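Local coordinates for protein LAE5 (Uncultured bacterium, PDB 5JD3) that probably hydrolyses carboxylic esters, as an alpha/beta hydrolase of the GDSL-like lipase/acylhydrolase family, at residues M153-P158 and D178-V183; A26-V31 and P104-M109; A40-G45 and Q81-N86. All coordinates share one frame; numbering follows the deposited sequence.

Interaction 1 of 3, residues M153-P158 and D178-V183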
ATOM      1  N   MET A 153       0.671 -11.050   6.784  1.00 41.01           N
ATOM      2  CA  MET A 153       0.646 -10.304   5.533  1.00 39.39           C
ATOM      3  C   MET A 153      -0.476  -9.273   5.535  1.00 37.30           C
ATOM      4  O   MET A 153      -1.631  -9.597   5.807  1.00 37.71           O
ATOM      5  CB  MET A 153       0.491 -11.254   4.346  1.00 39.72           C
ATOM      6  CG  MET A 153       0.753 -10.596   3.002  1.00 45.02           C
ATOM      7  SD  MET A 153       1.185 -11.783   1.719  1.00 58.88           S
ATOM      8  CE  MET A 153       1.709 -10.680   0.409  1.00 25.25           C
ATOM      9  N   ILE A 154      -0.125  -8.028   5.228  1.00 36.11           N
ATOM     10  CA  ILE A 154      -1.084  -6.930   5.258  1.00 34.87           C
ATOM     11  C   ILE A 154      -1.402  -6.421   3.857  1.00 38.13           C
ATOM     12  O   ILE A 154      -0.500  -6.091   3.086  1.00 40.53           O
ATOM     13  CB  ILE A 154      -0.566  -5.751   6.109  1.00 33.61           C
ATOM     14  CG1 ILE A 154      -0.237  -6.212   7.531  1.00 37.39           C
ATOM     15  CG2 ILE A 154      -1.585  -4.626   6.136  1.00 24.59           C
ATOM     16  CD1 ILE A 154       1.235  -6.477   7.767  1.00 42.81           C
ATOM     17  N   LEU A 155      -2.688  -6.357   3.530  1.00 36.26           N
ATOM     18  CA  LEU A 155      -3.119  -5.835   2.240  1.00 31.75           C
ATOM     19  C   LEU A 155      -3.789  -4.475   2.401  1.00 29.95           C
ATOM     20  O   LEU A 155      -4.819  -4.354   3.063  1.00 32.95           O
ATOM     21  CB  LEU A 155      -4.070  -6.814   1.550  1.00 28.60           C
ATOM     22  CG  LEU A 155      -3.491  -8.202   1.267  1.00 30.86           C
ATOM     23  CD1 LEU A 155      -4.459  -9.038   0.443  1.00 30.77           C
ATOM     24  CD2 LEU A 155      -2.146  -8.086   0.570  1.00 33.95           C
ATOM     25  N   LEU A 156      -3.191  -3.454   1.796  1.00 28.57           N
ATOM     26  CA  LEU A 156      -3.749  -2.108   1.834  1.00 29.96           C
ATOM     27  C   LEU A 156      -4.491  -1.819   0.538  1.00 28.65           C
ATOM     28  O   LEU A 156      -3.910  -1.887  -0.547  1.00 27.16           O
ATOM     29  CB  LEU A 156      -2.652  -1.064   2.065  1.00 33.72           C
ATOM     30  CG  LEU A 156      -1.927  -1.058   3.416  1.00 36.60           C
ATOM     31  CD1 LEU A 156      -0.816  -2.099   3.468  1.00 36.60           C
ATOM     32  CD2 LEU A 156      -1.380   0.329   3.722  1.00 38.12           C
ATOM     33  N   THR A 157      -5.776  -1.499   0.654  1.00 27.77           N
ATOM     34  CA  THR A 157      -6.623  -1.291  -0.515  1.00 30.81           C
ATOM     35  C   THR A 157      -6.155  -0.104  -1.353  1.00 30.86           C
ATOM     36  O   THR A 157      -5.664   0.891  -0.816  1.00 32.22           O
ATOM     37  CB  THR A 157      -8.103  -1.080  -0.109  1.00 37.34           C
ATOM     38  OG1 THR A 157      -8.924  -1.011  -1.281  1.00 49.07           O
ATOM     39  CG2 THR A 157      -8.273   0.198   0.695  1.00 31.18           C
ATOM     40  N   PRO A 158      -6.281  -0.218  -2.683  1.00 29.44           N
ATOM     41  CA  PRO A 158      -6.044   0.950  -3.532  1.00 29.70           C
ATOM     42  C   PRO A 158      -7.127   1.987  -3.280  1.00 26.85           C
ATOM     43  O   PRO A 158      -8.210   1.628  -2.820  1.00 32.58           O
ATOM     44  CB  PRO A 158      -6.129   0.382  -4.950  1.00 29.69           C
ATOM     45  CG  PRO A 158      -6.995  -0.829  -4.814  1.00 25.93           C
ATOM     46  CD  PRO A 158      -6.654  -1.407  -3.470  1.00 25.04           C
ATOM     47  N   ASP A 178     -12.594  -4.199  -3.499  1.00 38.93           N
ATOM     48  CA  ASP A 178     -13.402  -5.333  -3.062  1.00 42.03           C
ATOM     49  C   ASP A 178     -12.736  -6.654  -3.417  1.00 40.54           C
ATOM     50  O   ASP A 178     -12.858  -7.641  -2.691  1.00 45.98           O
ATOM     51  CB  ASP A 178     -14.799  -5.273  -3.689  1.00 46.88           C
ATOM     52  CG  ASP A 178     -15.736  -4.343  -2.945  1.00 60.04           C
ATOM     53  OD1 ASP A 178     -15.245  -3.461  -2.210  1.00 65.58           O
ATOM     54  OD2 ASP A 178     -16.966  -4.494  -3.096  1.00 64.79           O
ATOM     55  N   LEU A 179     -12.025  -6.640  -4.525  1.00 35.64           N
ATOM     56  CA  LEU A 179     -11.307  -7.785  -5.032  1.00 34.93           C
ATOM     57  C   LEU A 179     -10.131  -8.112  -4.157  1.00 32.84           C
ATOM     58  O   LEU A 179      -9.808  -9.211  -3.942  1.00 32.29           O
ATOM     59  CB  LEU A 179     -10.828  -7.492  -6.417  1.00 34.99           C
ATOM     60  CG  LEU A 179     -11.200  -8.360  -7.600  1.00 36.02           C
ATOM     61  CD1 LEU A 179     -12.560  -8.980  -7.412  1.00 34.73           C
ATOM     62  CD2 LEU A 179     -11.167  -7.514  -8.855  1.00 30.75           C
ATOM     63  N   MET A 180      -9.500  -7.104  -3.651  1.00 30.36           N
ATOM     64  CA  MET A 180      -8.393  -7.277  -2.719  1.00 26.97           C
ATOM     65  C   MET A 180      -8.917  -7.779  -1.378  1.00 25.43           C
ATOM     66  O   MET A 180      -8.217  -8.480  -0.646  1.00 26.99           O
ATOM     67  CB  MET A 180      -7.619  -5.972  -2.530  1.00 23.36           C
ATOM     68  CG  MET A 180      -6.344  -6.135  -1.716  1.00 24.47           C
ATOM     69  SD  MET A 180      -5.546  -4.576  -1.303  1.00 39.18           S
ATOM     70  CE  MET A 180      -3.864  -4.909  -1.821  1.00 33.44           C
ATOM     71  N   ARG A 181     -10.158  -7.418  -1.065  1.00 25.69           N
ATOM     72  CA  ARG A 181     -10.791  -7.841   0.178  1.00 35.89           C
ATOM     73  C   ARG A 181     -11.035  -9.345   0.203  1.00 37.51           C
ATOM     74  O   ARG A 181     -10.774 -10.005   1.209  1.00 36.60           O
ATOM     75  CB  ARG A 181     -12.116  -7.104   0.394  1.00 37.39           C
ATOM     76  CG  ARG A 181     -11.978  -5.661   0.857  1.00 39.02           C
ATOM     77  CD  ARG A 181     -13.344  -5.057   1.154  1.00 45.70           C
ATOM     78  NE  ARG A 181     -13.293  -3.607   1.322  1.00 53.01           N
ATOM     79  CZ  ARG A 181     -13.218  -2.990   2.496  1.00 57.51           C
ATOM     80  NH1 ARG A 181     -13.180  -1.664   2.548  1.00 61.95           N
ATOM     81  NH2 ARG A 181     -13.184  -3.694   3.620  1.00 55.04           N
ATOM     82  N   ARG A 182     -11.534  -9.885  -0.904  1.00 38.87           N
ATOM     83  CA  ARG A 182     -11.859 -11.305  -0.968  1.00 44.51           C
ATOM     84  C   ARG A 182     -10.602 -12.162  -1.085  1.00 41.92           C
ATOM     85  O   ARG A 182     -10.651 -13.375  -0.887  1.00 44.47           O
ATOM     86  CB  ARG A 182     -12.809 -11.593  -2.135  1.00 48.50           C
ATOM     87  CG  ARG A 182     -12.223 -11.348  -3.511  1.00 52.61           C
ATOM     88  CD  ARG A 182     -13.238 -11.675  -4.594  1.00 60.86           C
ATOM     89  NE  ARG A 182     -13.650 -13.075  -4.549  1.00 68.28           N
ATOM     90  CZ  ARG A 182     -14.623 -13.592  -5.294  1.00 77.58           C
ATOM     91  NH1 ARG A 182     -15.290 -12.823  -6.143  1.00 81.36           N
ATOM     92  NH2 ARG A 182     -14.929 -14.878  -5.188  1.00 80.37           N
ATOM     93  N   VAL A 183      -9.477 -11.530  -1.407  1.00 37.79           N
ATOM     94  CA  VAL A 183      -8.194 -12.222  -1.411  1.00 36.67           C
ATOM     95  C   VAL A 183      -7.640 -12.280   0.009  1.00 36.78           C
ATOM     96  O   VAL A 183      -7.111 -13.306   0.442  1.00 38.18           O
ATOM     97  CB  VAL A 183      -7.173 -11.537  -2.345  1.00 34.88           C
ATOM     98  CG1 VAL A 183      -5.794 -12.157  -2.181  1.00 32.63           C
ATOM     99  CG2 VAL A 183      -7.630 -11.639  -3.791  1.00 37.97           C
TER
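T157 and M180 mark the closest backbone approach, with their CA atoms 6.6 Å apart, where helix 178-183 runs at 165° to strand 153-156, nearly antiparallel to it. This is the packing of helix on strand inside a beta-alpha-beta unit: strand 152-156 leads through helix 168-187 to the neighbouring parallel strand 190-192. M180 does most of the work. Its CG stands anti to the backbone N (chi1 -172°), which carries the chain out from the helix toward the sheet, and a bend at chi3 (-130°) lays the thioether across the end of the strand. There the sulfur SD lies 3.2 Å from L156 O, and the methyl CE is almost as near the same oxygen. SD also sits over the backbone where the strand gives way to loop, 3.5 Å from T157 CA. The ring of P158 closes that end, its CD 4.0 Å from M180 SD, the proline ring and the thioether lying alongside each other and running opposite ways. L155 comes in from the strand side at an oblique angle. Its CB is 3.9 Å from M180 CE, while its branch CD1 reaches on to V183 CG1 at 4.3 Å, one helical turn further along. Around this cluster, L139 of helix 132-146 packs on M180, and M109 and C189 pack on L155. L156 points the other way, onto V192 and M110. The exposed side of the helix is polar, and R181 makes a salt bridge there with D193. None of the contacts between helix and strand is a hydrogen bond, so the helix is seated by dispersion and fit, with one flexible thioether filling the space between L155, T157 and P158 and resting its polarisable sulfur against a buried carbonyl oxygen.

Interaction 2 of 3, residues A26-V31 and P104-M109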
ATOM      1  N   ALA A  26       8.215  -8.237  18.290  1.00 34.64           N
ATOM      2  CA  ALA A  26       9.370  -7.368  18.479  1.00 33.71           C
ATOM      3  C   ALA A  26      10.559  -7.831  17.644  1.00 35.88           C
ATOM      4  O   ALA A  26      10.801  -9.029  17.504  1.00 38.90           O
ATOM      5  CB  ALA A  26       9.749  -7.304  19.950  1.00 33.63           C
ATOM      6  N   GLY A  27      11.291  -6.873  17.086  1.00 33.61           N
ATOM      7  CA  GLY A  27      12.476  -7.174  16.303  1.00 36.37           C
ATOM      8  C   GLY A  27      12.176  -7.735  14.927  1.00 39.22           C
ATOM      9  O   GLY A  27      13.054  -8.298  14.275  1.00 44.78           O
ATOM     10  N   SER A  28      10.933  -7.579  14.481  1.00 37.08           N
ATOM     11  CA  SER A  28      10.513  -8.107  13.188  1.00 35.07           C
ATOM     12  C   SER A  28      10.855  -7.155  12.047  1.00 35.16           C
ATOM     13  O   SER A  28      10.976  -5.948  12.252  1.00 35.65           O
ATOM     14  CB  SER A  28       9.009  -8.389  13.191  1.00 31.22           C
ATOM     15  OG  SER A  28       8.664  -9.309  14.210  1.00 37.38           O
ATOM     16  N   LYS A  29      11.009  -7.706  10.846  1.00 33.64           N
ATOM     17  CA  LYS A  29      11.243  -6.885   9.664  1.00 33.77           C
ATOM     18  C   LYS A  29      10.010  -6.842   8.768  1.00 29.86           C
ATOM     19  O   LYS A  29       9.534  -7.874   8.297  1.00 29.91           O
ATOM     20  CB  LYS A  29      12.444  -7.398   8.865  1.00 37.97           C
ATOM     21  CG  LYS A  29      12.570  -6.744   7.494  1.00 37.70           C
ATOM     22  CD  LYS A  29      14.006  -6.719   6.996  1.00 40.83           C
ATOM     23  CE  LYS A  29      14.453  -8.080   6.499  1.00 43.95           C
ATOM     24  NZ  LYS A  29      15.697  -7.983   5.685  1.00 45.59           N
ATOM     25  N   LEU A  30       9.502  -5.636   8.537  1.00 26.64           N
ATOM     26  CA  LEU A  30       8.342  -5.440   7.680  1.00 28.51           C
ATOM     27  C   LEU A  30       8.741  -4.860   6.326  1.00 30.51           C
ATOM     28  O   LEU A  30       9.357  -3.797   6.253  1.00 27.46           O
ATOM     29  CB  LEU A  30       7.323  -4.523   8.360  1.00 25.76           C
ATOM     30  CG  LEU A  30       6.190  -3.992   7.480  1.00 30.63           C
ATOM     31  CD1 LEU A  30       5.314  -5.124   6.963  1.00 30.30           C
ATOM     32  CD2 LEU A  30       5.357  -2.970   8.238  1.00 32.57           C
ATOM     33  N   VAL A  31       8.385  -5.566   5.258  1.00 31.92           N
ATOM     34  CA  VAL A  31       8.646  -5.089   3.907  1.00 30.55           C
ATOM     35  C   VAL A  31       7.363  -4.564   3.275  1.00 32.40           C
ATOM     36  O   VAL A  31       6.383  -5.296   3.135  1.00 35.13           O
ATOM     37  CB  VAL A  31       9.244  -6.196   3.016  1.00 33.36           C
ATOM     38  CG1 VAL A  31       9.185  -5.795   1.550  1.00 34.91           C
ATOM     39  CG2 VAL A  31      10.674  -6.499   3.437  1.00 32.98           C
ATOM     40  N   PRO A 104      11.533 -11.421   4.848  1.00 38.19           N
ATOM     41  CA  PRO A 104      10.790 -10.581   5.790  1.00 37.92           C
ATOM     42  C   PRO A 104       9.951 -11.391   6.771  1.00 37.60           C
ATOM     43  O   PRO A 104       9.600 -12.538   6.489  1.00 38.74           O
ATOM     44  CB  PRO A 104       9.895  -9.754   4.870  1.00 34.64           C
ATOM     45  CG  PRO A 104       9.604 -10.682   3.739  1.00 31.01           C
ATOM     46  CD  PRO A 104      10.827 -11.550   3.560  1.00 35.75           C
ATOM     47  N   ASP A 105       9.640 -10.793   7.916  1.00 36.83           N
ATOM     48  CA  ASP A 105       8.743 -11.407   8.885  1.00 37.24           C
ATOM     49  C   ASP A 105       7.306 -11.027   8.553  1.00 35.51           C
ATOM     50  O   ASP A 105       6.376 -11.799   8.777  1.00 30.64           O
ATOM     51  CB  ASP A 105       9.101 -10.969  10.306  1.00 39.96           C
ATOM     52  CG  ASP A 105      10.500 -11.390  10.708  1.00 44.01           C
ATOM     53  OD1 ASP A 105      10.806 -12.598  10.624  1.00 45.91           O
ATOM     54  OD2 ASP A 105      11.297 -10.511  11.098  1.00 44.20           O
ATOM     55  N   TYR A 106       7.143  -9.825   8.012  1.00 38.93           N
ATOM     56  CA  TYR A 106       5.840  -9.336   7.587  1.00 34.38           C
ATOM     57  C   TYR A 106       5.941  -8.680   6.214  1.00 35.39           C
ATOM     58  O   TYR A 106       6.971  -8.104   5.868  1.00 34.42           O
ATOM     59  CB  TYR A 106       5.277  -8.336   8.599  1.00 34.58           C
ATOM     60  CG  TYR A 106       5.026  -8.905   9.976  1.00 37.14           C
ATOM     61  CD1 TYR A 106       3.787  -9.435  10.312  1.00 35.41           C
ATOM     62  CD2 TYR A 106       6.021  -8.901  10.943  1.00 43.96           C
ATOM     63  CE1 TYR A 106       3.550  -9.953  11.571  1.00 40.75           C
ATOM     64  CE2 TYR A 106       5.793  -9.416  12.204  1.00 46.89           C
ATOM     65  CZ  TYR A 106       4.556  -9.940  12.513  1.00 45.46           C
ATOM     66  OH  TYR A 106       4.328 -10.453  13.769  1.00 45.09           O
ATOM     67  N   VAL A 107       4.870  -8.776   5.436  1.00 35.00           N
ATOM     68  CA  VAL A 107       4.808  -8.105   4.144  1.00 31.65           C
ATOM     69  C   VAL A 107       3.534  -7.280   4.023  1.00 30.12           C
ATOM     70  O   VAL A 107       2.428  -7.803   4.168  1.00 31.40           O
ATOM     71  CB  VAL A 107       4.870  -9.103   2.971  1.00 29.80           C
ATOM     72  CG1 VAL A 107       4.564  -8.398   1.658  1.00 27.89           C
ATOM     73  CG2 VAL A 107       6.230  -9.773   2.915  1.00 30.43           C
ATOM     74  N   ALA A 108       3.696  -5.988   3.769  1.00 24.29           N
ATOM     75  CA  ALA A 108       2.563  -5.116   3.499  1.00 23.33           C
ATOM     76  C   ALA A 108       2.545  -4.756   2.020  1.00 28.99           C
ATOM     77  O   ALA A 108       3.556  -4.325   1.466  1.00 25.58           O
ATOM     78  CB  ALA A 108       2.628  -3.865   4.358  1.00 24.85           C
ATOM     79  N   MET A 109       1.400  -4.947   1.377  1.00 30.91           N
ATOM     80  CA  MET A 109       1.290  -4.667  -0.047  1.00 32.28           C
ATOM     81  C   MET A 109       0.143  -3.717  -0.358  1.00 35.56           C
ATOM     82  O   MET A 109      -0.981  -3.897   0.113  1.00 36.17           O
ATOM     83  CB  MET A 109       1.119  -5.967  -0.837  1.00 30.42           C
ATOM     84  CG  MET A 109       0.799  -5.758  -2.308  1.00 29.53           C
ATOM     85  SD  MET A 109       0.980  -7.263  -3.281  1.00 49.66           S
ATOM     86  CE  MET A 109       0.140  -8.446  -2.234  1.00 23.57           C
TER
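L30 pairs with Y106 and V31 with V107 in the parallel register of two central strands of the sheet, and this end of the contact is tight. V31 N donates to Y106 O at 3.0 Å in a nearly straight bond (173°), and A108 N returns one to V31 O at 2.8 Å. On one face L30 CD1 wedges between Y106 CB, 3.6 Å away, and A108 CB; on the other, V31 CG2 meets P104 CB, also at 3.6 Å. Toward the start of the strands the pairing changes character. The backbone of D105 is near helical, so K29 O takes two N-H groups, from D105 N at 2.9 Å and from Y106 N at 3.1 Å. D105, partly exposed, folds its carboxylate back beside its own backbone N (chi1 -62°), where the anti lone pair of OD2 receives K29 N at 2.8 Å. S28 lies at the edge of the Y106 ring, yet both hydroxyls bond to A25, and the K29 ammonium reaches L102 O. Beyond, G27 is exposed and barely touches. An acidic side chain thus stands in for a strand carbonyl where the pairing begins, and the K29 amide probably helps keep it ionised.

Interaction 3 of 3, residues A40-G45 and Q81-N86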
ATOM      1  N   ALA A  40       7.289   7.109  -2.839  1.00 24.48           N
ATOM      2  CA  ALA A  40       7.361   8.437  -2.231  1.00 27.30           C
ATOM      3  C   ALA A  40       8.718   9.115  -2.428  1.00 25.92           C
ATOM      4  O   ALA A  40       9.140   9.923  -1.601  1.00 24.48           O
ATOM      5  CB  ALA A  40       7.027   8.352  -0.748  1.00 22.68           C
ATOM      6  N   GLY A  41       9.395   8.781  -3.522  1.00 24.72           N
ATOM      7  CA  GLY A  41      10.635   9.445  -3.885  1.00 27.67           C
ATOM      8  C   GLY A  41      11.864   8.983  -3.124  1.00 31.28           C
ATOM      9  O   GLY A  41      12.819   9.741  -2.962  1.00 36.87           O
ATOM     10  N   ARG A  42      11.843   7.738  -2.661  1.00 30.10           N
ATOM     11  CA  ARG A  42      12.988   7.167  -1.957  1.00 32.09           C
ATOM     12  C   ARG A  42      14.182   7.022  -2.894  1.00 31.69           C
ATOM     13  O   ARG A  42      14.025   6.995  -4.114  1.00 32.82           O
ATOM     14  CB  ARG A  42      12.630   5.803  -1.360  1.00 30.89           C
ATOM     15  CG  ARG A  42      12.398   4.718  -2.404  1.00 27.48           C
ATOM     16  CD  ARG A  42      11.946   3.415  -1.768  1.00 27.88           C
ATOM     17  NE  ARG A  42      11.650   2.389  -2.763  1.00 27.38           N
ATOM     18  CZ  ARG A  42      12.518   1.467  -3.170  1.00 28.32           C
ATOM     19  NH1 ARG A  42      13.743   1.437  -2.663  1.00 22.75           N
ATOM     20  NH2 ARG A  42      12.160   0.573  -4.081  1.00 24.84           N
ATOM     21  N   ASP A  43      15.376   6.934  -2.319  1.00 32.09           N
ATOM     22  CA  ASP A  43      16.566   6.629  -3.102  1.00 38.55           C
ATOM     23  C   ASP A  43      16.660   5.119  -3.281  1.00 35.67           C
ATOM     24  O   ASP A  43      16.994   4.395  -2.344  1.00 34.16           O
ATOM     25  CB  ASP A  43      17.826   7.174  -2.427  1.00 47.52           C
ATOM     26  CG  ASP A  43      19.092   6.847  -3.201  1.00 56.05           C
ATOM     27  OD1 ASP A  43      19.008   6.666  -4.434  1.00 59.30           O
ATOM     28  OD2 ASP A  43      20.172   6.776  -2.578  1.00 61.25           O
ATOM     29  N   LYS A  44      16.359   4.652  -4.488  1.00 35.13           N
ATOM     30  CA  LYS A  44      16.298   3.220  -4.766  1.00 37.34           C
ATOM     31  C   LYS A  44      17.671   2.555  -4.714  1.00 43.75           C
ATOM     32  O   LYS A  44      17.771   1.330  -4.637  1.00 48.01           O
ATOM     33  CB  LYS A  44      15.654   2.970  -6.131  1.00 31.69           C
ATOM     34  CG  LYS A  44      14.191   3.369  -6.208  1.00 32.82           C
ATOM     35  CD  LYS A  44      13.600   3.025  -7.565  1.00 38.81           C
ATOM     36  CE  LYS A  44      12.153   3.471  -7.661  1.00 42.97           C
ATOM     37  NZ  LYS A  44      11.579   3.220  -9.012  1.00 49.80           N
ATOM     38  N   GLY A  45      18.724   3.365  -4.755  1.00 43.03           N
ATOM     39  CA  GLY A  45      20.080   2.850  -4.711  1.00 44.14           C
ATOM     40  C   GLY A  45      20.447   2.252  -3.366  1.00 48.31           C
ATOM     41  O   GLY A  45      21.457   1.558  -3.243  1.00 52.38           O
ATOM     42  N   GLN A  81       9.863  -0.895  -0.508  1.00 28.98           N
ATOM     43  CA  GLN A  81      10.103  -1.482  -1.820  1.00 29.29           C
ATOM     44  C   GLN A  81       9.085  -0.985  -2.841  1.00 28.27           C
ATOM     45  O   GLN A  81       8.670  -1.728  -3.730  1.00 30.87           O
ATOM     46  CB  GLN A  81      10.069  -3.010  -1.739  1.00 32.80           C
ATOM     47  CG  GLN A  81      11.316  -3.621  -1.121  1.00 34.54           C
ATOM     48  CD  GLN A  81      12.555  -3.387  -1.966  1.00 37.23           C
ATOM     49  OE1 GLN A  81      12.604  -3.770  -3.134  1.00 35.86           O
ATOM     50  NE2 GLN A  81      13.561  -2.749  -1.379  1.00 39.53           N
ATOM     51  N   GLY A  82       8.691   0.277  -2.709  1.00 25.77           N
ATOM     52  CA  GLY A  82       7.737   0.876  -3.623  1.00 24.22           C
ATOM     53  C   GLY A  82       8.381   1.383  -4.900  1.00 27.10           C
ATOM     54  O   GLY A  82       9.398   2.077  -4.860  1.00 27.87           O
ATOM     55  N   ASN A  83       7.787   1.028  -6.035  1.00 26.91           N
ATOM     56  CA  ASN A  83       8.259   1.486  -7.340  1.00 28.36           C
ATOM     57  C   ASN A  83       7.162   2.229  -8.093  1.00 28.56           C
ATOM     58  O   ASN A  83       6.086   1.682  -8.321  1.00 28.56           O
ATOM     59  CB  ASN A  83       8.755   0.307  -8.181  1.00 27.06           C
ATOM     60  CG  ASN A  83      10.056  -0.278  -7.664  1.00 28.24           C
ATOM     61  OD1 ASN A  83      10.506   0.045  -6.565  1.00 32.91           O
ATOM     62  ND2 ASN A  83      10.666  -1.149  -8.459  1.00 25.83           N
ATOM     63  N   SER A  84       7.440   3.467  -8.487  1.00 29.92           N
ATOM     64  CA  SER A  84       6.451   4.306  -9.161  1.00 33.63           C
ATOM     65  C   SER A  84       5.951   3.701 -10.472  1.00 32.53           C
ATOM     66  O   SER A  84       6.710   3.073 -11.209  1.00 31.54           O
ATOM     67  CB  SER A  84       7.033   5.696  -9.431  1.00 41.94           C
ATOM     68  OG  SER A  84       7.412   6.333  -8.224  1.00 52.86           O
ATOM     69  N   GLY A  85       4.664   3.893 -10.749  1.00 34.33           N
ATOM     70  CA  GLY A  85       4.065   3.445 -11.995  1.00 34.02           C
ATOM     71  C   GLY A  85       3.691   1.975 -12.013  1.00 30.28           C
ATOM     72  O   GLY A  85       3.084   1.491 -12.969  1.00 31.99           O
ATOM     73  N   ASN A  86       4.044   1.266 -10.946  1.00 27.94           N
ATOM     74  CA  ASN A  86       3.858  -0.180 -10.888  1.00 30.73           C
ATOM     75  C   ASN A  86       2.406  -0.638 -10.836  1.00 31.43           C
ATOM     76  O   ASN A  86       1.572  -0.046 -10.149  1.00 26.32           O
ATOM     77  CB  ASN A  86       4.598  -0.752  -9.678  1.00 33.56           C
ATOM     78  CG  ASN A  86       6.025  -1.143  -9.999  1.00 37.48           C
ATOM     79  OD1 ASN A  86       6.509  -2.184  -9.552  1.00 37.10           O
ATOM     80  ND2 ASN A  86       6.704  -0.317 -10.785  1.00 36.79           N
TER
HETATM   81  O   HOH W   1       8.066   8.021  -6.166  1.00 22.58           O
HETATM   82  O   HOH W   2      13.316  -1.985  -5.510  1.00 41.28           O
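G82 O is gripped by two nitrogens of one guanidinium: R42 NE at 3.1 Å and R42 NH2 at 3.2 Å. The contact belongs to the three-layer fold of GDSL hydrolases and ties the loop behind helix 36-39 to the end of strand 77-82, whose following turn probably corresponds to the segment that supplies the oxyanion-hole glycine in relatives. NE approaches close to the carbonyl plane, whereas NH2 sits well above it. NH2 also makes a weak bond to N83 OD1 at 3.0 Å and reaches Q81 OE1 through a water. The side chain starts from the crowded position between N and C (chi1 69°), then extends straight. The guanidinium lies between K44 CG, 3.9 Å above the centre of one face, and Q81 N, offset toward the rim of the other. G82 O and N83 OD1, both acceptors, are only 2.9 Å apart, a pairing the arginine charge presumably eases. With an alanine here, these two oxygens would probably be left facing each other without the cation that bridges them, and the Q81 water would lose a partner. At the far end a second water joins G41 N, weakly, to S84 OG, 2.7 Å from it.

All three contacts meet in one parallel sheet, ordered 77-82, 29-34, 106-110, 152-156, 190-192. Interactions 1 and 2 share its middle: their centres are about 17 Å apart, and I154 N to V107 O and M109 N to I154 O, both 2.8 Å, probably bond strand to strand. M180 CE also packs on M109 O. Interaction 3, nested in the chain loop that interaction 2 closes, has its centre about 18 Å from it and touches it through V31 CG1 and Q81 CG, 4.0 Å apart. Interactions 1 and 3 stay about 9 Å apart at their nearest atoms. Interaction 3 borders the likely active site: the side chain of S84 touches the probable S36-H216-D213 triad.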